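Serine protease inhibitor 4, isoform B (PDB 4P0F) is a serpin, here in its cleaved form, that probably inhibits serine and perhaps cysteine endopeptidases. Local coordinates at residues 14-17 with 18-21; 34-38 with 39-43; 155-158 with 159-163. All coordinates share one frame; numbering follows the deposited sequence.

Contact 1: 14-17 with 18-21; sequences LALF and SINV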
# COMPACT_ATOMS: atom_id res chain seq x y z
N LEU A 14 10.97 2.84 -3.29
CA LEU A 14 9.59 2.60 -2.89
C LEU A 14 9.01 3.83 -2.19
O LEU A 14 7.85 4.17 -2.40
CB LEU A 14 9.50 1.38 -1.98
CG LEU A 14 8.10 1.09 -1.45
CD1 LEU A 14 7.12 0.94 -2.60
CD2 LEU A 14 8.10 -0.16 -0.58
N ALA A 15 9.82 4.50 -1.37
CA ALA A 15 9.36 5.72 -0.70
C ALA A 15 8.98 6.81 -1.70
O ALA A 15 7.99 7.52 -1.51
CB ALA A 15 10.43 6.24 0.28
N LEU A 16 9.74 6.95 -2.78
CA LEU A 16 9.42 7.95 -3.79
C LEU A 16 8.16 7.54 -4.56
O LEU A 16 7.28 8.35 -4.78
CB LEU A 16 10.61 8.15 -4.73
CG LEU A 16 10.40 9.14 -5.89
CD1 LEU A 16 9.88 10.49 -5.42
CD2 LEU A 16 11.70 9.34 -6.63
N PHE A 17 8.09 6.27 -4.97
CA PHE A 17 6.87 5.75 -5.58
C PHE A 17 5.66 6.02 -4.68
O PHE A 17 4.59 6.42 -5.17
CB PHE A 17 7.00 4.25 -5.86
CG PHE A 17 5.79 3.65 -6.53
CD1 PHE A 17 5.41 4.07 -7.78
CD2 PHE A 17 5.04 2.68 -5.90
CE1 PHE A 17 4.31 3.52 -8.41
CE2 PHE A 17 3.93 2.13 -6.52
CZ PHE A 17 3.57 2.56 -7.78
N SER A 18 5.83 5.84 -3.37
CA SER A 18 4.75 6.05 -2.42
C SER A 18 4.21 7.47 -2.45
O SER A 18 3.00 7.68 -2.52
CB SER A 18 5.21 5.74 -0.99
OG SER A 18 5.65 4.40 -0.85
N ILE A 19 5.09 8.47 -2.37
CA ILE A 19 4.62 9.84 -2.36
C ILE A 19 4.07 10.21 -3.74
O ILE A 19 3.15 11.02 -3.83
CB ILE A 19 5.72 10.83 -1.90
CG1 ILE A 19 6.93 10.82 -2.83
CG2 ILE A 19 6.16 10.48 -0.50
CD1 ILE A 19 7.92 11.94 -2.56
N ASN A 20 4.59 9.60 -4.80
CA ASN A 20 4.04 9.83 -6.13
C ASN A 20 2.58 9.37 -6.20
O ASN A 20 1.70 10.11 -6.67
CB ASN A 20 4.85 9.10 -7.21
CG ASN A 20 6.24 9.70 -7.41
OD1 ASN A 20 6.56 10.78 -6.90
ND2 ASN A 20 7.05 9.02 -8.21
N VAL A 21 2.32 8.16 -5.72
CA VAL A 21 0.97 7.59 -5.73
C VAL A 21 0.03 8.39 -4.80
O VAL A 21 -1.10 8.72 -5.18
CB VAL A 21 0.99 6.11 -5.32
CG1 VAL A 21 -0.42 5.58 -5.08
CG2 VAL A 21 1.70 5.27 -6.39
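Residues Leu14 to Val21 form two regular turns of helix 6-28, with Ser18, Ile19, Asn20 and Val21 donating their backbone N-H to the carbonyls of Leu14, Ala15, Leu16 and Phe17. Leu14 O accepts twice: Ser18 N reaches it at 2.8 Å, and the Ser18 hydroxyl donates a second bond, OG to O 2.7 Å, from the opposite face of the carbonyl plane. With OG beside its own backbone N (chi1 -60°), the serine folds back on the preceding turn, which lets a small polar side chain sit inside the protein with its hydroxyl bonded. One turn along, Val21 CG2 lies over one face of the Phe17 ring, 3.8 Å from the centroid and toward the rim, a CH-pi contact. With an alanine at Phe17, Val21 CG2 would probably lose the face it lies on and a gap open beside Ile41. On the more exposed side Leu16 CD1 meets Ile19 CD1 at 3.8 Å and also lies against Asn20 OD1. Leu14, Phe17 and Ser18 pack on helix 38-49, and Ser18 and Ile19 on Trp374. Such an amphipathic helix, with one side sunk in the core, is the first helix of the serpin fold, helix A.

Contact 2: 34-38 with 39-43; sequences IVFSP and FSIQT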
# COMPACT_ATOMS: atom_id res chain seq x y z
N ILE A 34 -7.61 8.53 2.80
CA ILE A 34 -6.89 7.59 1.98
C ILE A 34 -6.04 6.65 2.82
O ILE A 34 -5.39 7.08 3.77
CB ILE A 34 -6.01 8.36 0.97
CG1 ILE A 34 -6.92 9.15 0.02
CG2 ILE A 34 -5.09 7.42 0.19
CD1 ILE A 34 -6.18 10.15 -0.85
N VAL A 35 -6.05 5.37 2.49
CA VAL A 35 -5.07 4.44 3.02
C VAL A 35 -4.73 3.47 1.91
O VAL A 35 -5.61 3.05 1.17
CB VAL A 35 -5.56 3.68 4.29
CG1 VAL A 35 -6.87 2.95 4.05
CG2 VAL A 35 -4.48 2.72 4.79
N PHE A 36 -3.45 3.16 1.76
CA PHE A 36 -3.01 2.23 0.73
C PHE A 36 -1.67 1.62 1.11
O PHE A 36 -0.98 2.13 2.00
CB PHE A 36 -2.93 2.92 -0.65
CG PHE A 36 -1.80 3.92 -0.81
CD1 PHE A 36 -1.88 5.19 -0.26
CD2 PHE A 36 -0.67 3.60 -1.55
CE1 PHE A 36 -0.84 6.11 -0.43
CE2 PHE A 36 0.37 4.50 -1.72
CZ PHE A 36 0.28 5.76 -1.16
N SER A 37 -1.33 0.51 0.47
CA SER A 37 -0.03 -0.11 0.63
C SER A 37 0.80 0.09 -0.62
O SER A 37 0.57 -0.58 -1.63
CB SER A 37 -0.15 -1.60 0.93
OG SER A 37 1.14 -2.20 0.95
N PRO A 38 1.76 1.02 -0.57
CA PRO A 38 2.60 1.20 -1.76
C PRO A 38 3.42 -0.04 -2.07
O PRO A 38 3.66 -0.36 -3.25
CB PRO A 38 3.49 2.40 -1.40
CG PRO A 38 3.44 2.53 0.06
CD PRO A 38 2.12 1.97 0.51
N PHE A 39 3.82 -0.77 -1.03
CA PHE A 39 4.60 -1.99 -1.22
C PHE A 39 3.80 -3.02 -2.02
O PHE A 39 4.35 -3.69 -2.90
CB PHE A 39 5.00 -2.60 0.12
CG PHE A 39 5.81 -3.86 -0.03
CD1 PHE A 39 5.19 -5.09 -0.13
CD2 PHE A 39 7.19 -3.81 -0.12
CE1 PHE A 39 5.93 -6.25 -0.30
CE2 PHE A 39 7.93 -4.97 -0.29
CZ PHE A 39 7.29 -6.19 -0.38
N SER A 40 2.52 -3.15 -1.70
CA SER A 40 1.65 -4.09 -2.40
C SER A 40 1.50 -3.73 -3.87
O SER A 40 1.55 -4.60 -4.76
CB SER A 40 0.28 -4.13 -1.71
OG SER A 40 -0.65 -4.91 -2.42
N ILE A 41 1.31 -2.44 -4.13
CA ILE A 41 1.15 -1.95 -5.48
C ILE A 41 2.42 -2.17 -6.29
O ILE A 41 2.36 -2.69 -7.41
CB ILE A 41 0.75 -0.46 -5.49
CG1 ILE A 41 -0.63 -0.28 -4.83
CG2 ILE A 41 0.72 0.10 -6.91
CD1 ILE A 41 -0.96 1.13 -4.45
N GLN A 42 3.57 -1.77 -5.75
CA GLN A 42 4.82 -1.91 -6.49
C GLN A 42 5.16 -3.38 -6.77
O GLN A 42 5.62 -3.73 -7.86
CB GLN A 42 5.97 -1.26 -5.75
CG GLN A 42 7.17 -0.95 -6.62
CD GLN A 42 8.42 -0.63 -5.83
OE1 GLN A 42 8.78 -1.34 -4.89
NE2 GLN A 42 9.10 0.45 -6.21
N THR A 43 4.91 -4.24 -5.79
CA THR A 43 5.19 -5.67 -5.91
C THR A 43 4.32 -6.28 -7.00
O THR A 43 4.82 -7.01 -7.86
CB THR A 43 4.96 -6.39 -4.57
OG1 THR A 43 5.84 -5.84 -3.59
CG2 THR A 43 5.25 -7.88 -4.69
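Phe36 and Ile41 cross at about a right angle where strand 35-36 gives way to helix 38-49, the ring carbon CD2 meeting the isoleucine tip CD1 at 3.8 Å. Phe36 CG stands between the backbone N and the carbonyl carbon (chi1 71°), which lifts the ring off the strand to the side where Ile41 extends, and Val21 of helix 6-28 touches that ring too. In the chain between these two residues lies the polar start of the helix. Ser37 is the N-cap: its OG, turned anti to the backbone N (chi1 174°), accepts from Ser40 N at 3.1 Å, while Ser37 O takes Ile41 N. OG is also bonded to Leu372 O, and Ser37 N to His318 NE2. Proline suits the first turn, where a helix has no preceding carbonyl to use an N-H; Pro38 O receives Gln42 N at 2.9 Å in a nearly straight bond. The next turn is closed by Thr43, whose OG1 donates to Phe39 O at 2.7 Å and lies 3.3 Å above the plane of the Phe39 ring, toward its rim. Ser40 points its OG to Asn167 and Thr335, on strands 161-174 and 328-341. These small hydroxyl residues leave room for close approach to the strands and give every buried Ser OG a partner, consistent with the shutter region of serpins, here with Ser40 bonded to the inserted strand.

Contact 3: 155-158 with 159-163; sequences DVLN and SESRL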
# COMPACT_ATOMS: atom_id res chain seq x y z
N ASP A 155 -17.47 -8.80 -12.41
CA ASP A 155 -17.85 -8.11 -13.64
C ASP A 155 -16.66 -7.47 -14.37
O ASP A 155 -16.86 -6.87 -15.44
CB ASP A 155 -18.96 -7.06 -13.39
CG ASP A 155 -18.58 -5.93 -12.44
OD1 ASP A 155 -17.40 -5.71 -12.09
OD2 ASP A 155 -19.52 -5.19 -12.06
N VAL A 156 -15.44 -7.63 -13.87
CA VAL A 156 -14.25 -7.25 -14.66
C VAL A 156 -13.52 -8.45 -15.23
O VAL A 156 -12.46 -8.30 -15.86
CB VAL A 156 -13.23 -6.40 -13.86
CG1 VAL A 156 -13.90 -5.15 -13.32
CG2 VAL A 156 -12.57 -7.20 -12.75
N LEU A 157 -14.09 -9.64 -15.04
CA LEU A 157 -13.53 -10.89 -15.54
C LEU A 157 -14.47 -11.50 -16.57
O LEU A 157 -15.68 -11.46 -16.39
CB LEU A 157 -13.31 -11.89 -14.40
CG LEU A 157 -12.42 -11.41 -13.24
CD1 LEU A 157 -12.29 -12.49 -12.17
CD2 LEU A 157 -11.05 -10.99 -13.73
N ASN A 158 -13.91 -12.08 -17.63
CA ASN A 158 -14.70 -12.81 -18.62
C ASN A 158 -13.82 -13.76 -19.43
O ASN A 158 -12.66 -13.98 -19.08
CB ASN A 158 -15.45 -11.84 -19.54
CG ASN A 158 -14.53 -10.94 -20.37
OD1 ASN A 158 -13.39 -11.28 -20.65
ND2 ASN A 158 -15.05 -9.79 -20.76
N SER A 159 -14.35 -14.32 -20.52
CA SER A 159 -13.62 -15.32 -21.28
C SER A 159 -12.35 -14.78 -21.93
O SER A 159 -11.50 -15.57 -22.36
CB SER A 159 -14.52 -15.92 -22.38
OG SER A 159 -15.00 -14.90 -23.23
N GLU A 160 -12.21 -13.46 -22.01
CA GLU A 160 -11.00 -12.83 -22.54
C GLU A 160 -9.90 -12.67 -21.49
O GLU A 160 -8.75 -12.40 -21.83
CB GLU A 160 -11.32 -11.46 -23.14
CG GLU A 160 -12.26 -11.50 -24.33
CD GLU A 160 -11.54 -11.80 -25.63
OE1 GLU A 160 -10.82 -10.92 -26.14
OE2 GLU A 160 -11.70 -12.93 -26.14
N SER A 161 -10.25 -12.82 -20.21
CA SER A 161 -9.27 -12.71 -19.13
C SER A 161 -8.25 -13.83 -19.26
O SER A 161 -8.62 -14.96 -19.59
CB SER A 161 -9.94 -12.79 -17.75
OG SER A 161 -10.93 -11.79 -17.58
N ARG A 162 -6.98 -13.54 -18.99
CA ARG A 162 -5.94 -14.55 -19.13
C ARG A 162 -5.18 -14.79 -17.83
O ARG A 162 -4.82 -15.93 -17.53
CB ARG A 162 -4.99 -14.16 -20.26
CG ARG A 162 -5.63 -14.22 -21.62
CD ARG A 162 -5.83 -15.66 -22.09
NE ARG A 162 -6.59 -15.75 -23.34
CZ ARG A 162 -7.92 -15.85 -23.42
NH1 ARG A 162 -8.67 -15.87 -22.33
NH2 ARG A 162 -8.50 -15.91 -24.61
N LEU A 163 -4.92 -13.75 -17.06
CA LEU A 163 -4.42 -13.98 -15.72
C LEU A 163 -4.70 -12.81 -14.81
O LEU A 163 -4.94 -11.70 -15.27
CB LEU A 163 -2.93 -14.30 -15.75
CG LEU A 163 -2.03 -13.26 -16.41
CD1 LEU A 163 -1.49 -12.26 -15.38
CD2 LEU A 163 -0.91 -13.97 -17.12
O HOH W 1 -10.39 -9.15 -17.59
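Asn158 and Ser161 bound a type I beta turn that leads into strand 161-174, the third strand of serpin sheet A, and an Asx turn is laid over it. The beta turn is closed by Ser161 N, which donates to Asn158 O at 2.9 Å from well above the carbonyl plane. In the Asx turn, Asn158 OD1 accepts from Glu160 N at 2.8 Å; CG stands between the backbone N and the carbonyl carbon (chi1 63°), a rotation that swings the amide oxygen forward over the turn. Asparagine suits the place because its short side chain carries an acceptor just long enough to reach the second N-H ahead. A third bond runs back, Asn158 N to Ser161 OG, 3.0 Å and almost straight at 168°, so the serine hydroxyl also ties the start of the turn to its end. Leu157 CD2 lies 3.9 Å from Ser161 OG.

Farther out, Arg162 curls back and its NH1 donates to both Ser159 O and Ser161 O, the former at the edge of the guanidinium plane; its NE forms a salt bridge with Glu309. Glu160 forms another with Arg340 on strand 328-341, and Arg162 and Leu163 both face Val339 there in a classic beta bulge. A water joins the 3-10 end to the turn, donating to Val156 O at 2.8 Å and lying 2.7 Å from Ser161 OG.

The chain passes through the three contacts in series, none nested in or crossing another. Contact 1 lies within helix 6-28 and closes no loop. Contact 2 follows, turning the chain from strand 35-36 into helix 38-49. These two touch: Ser18 OG meets Pro38 CB, and Val21 CG1 meets Phe36 CE2, so the first helix lies against the start of the second. Contact 3 closes the turn between the segment after helix 129-143 and strand 161-174; its nearest atoms are about 11 Å from contact 2 and about 17 Å from contact 1. Strand 161-174 begins in contact 3 and meets Ser40 of contact 2 at Asn167; beside it runs strand 328-341, the inserted reactive-centre loop of a cleaved serpin.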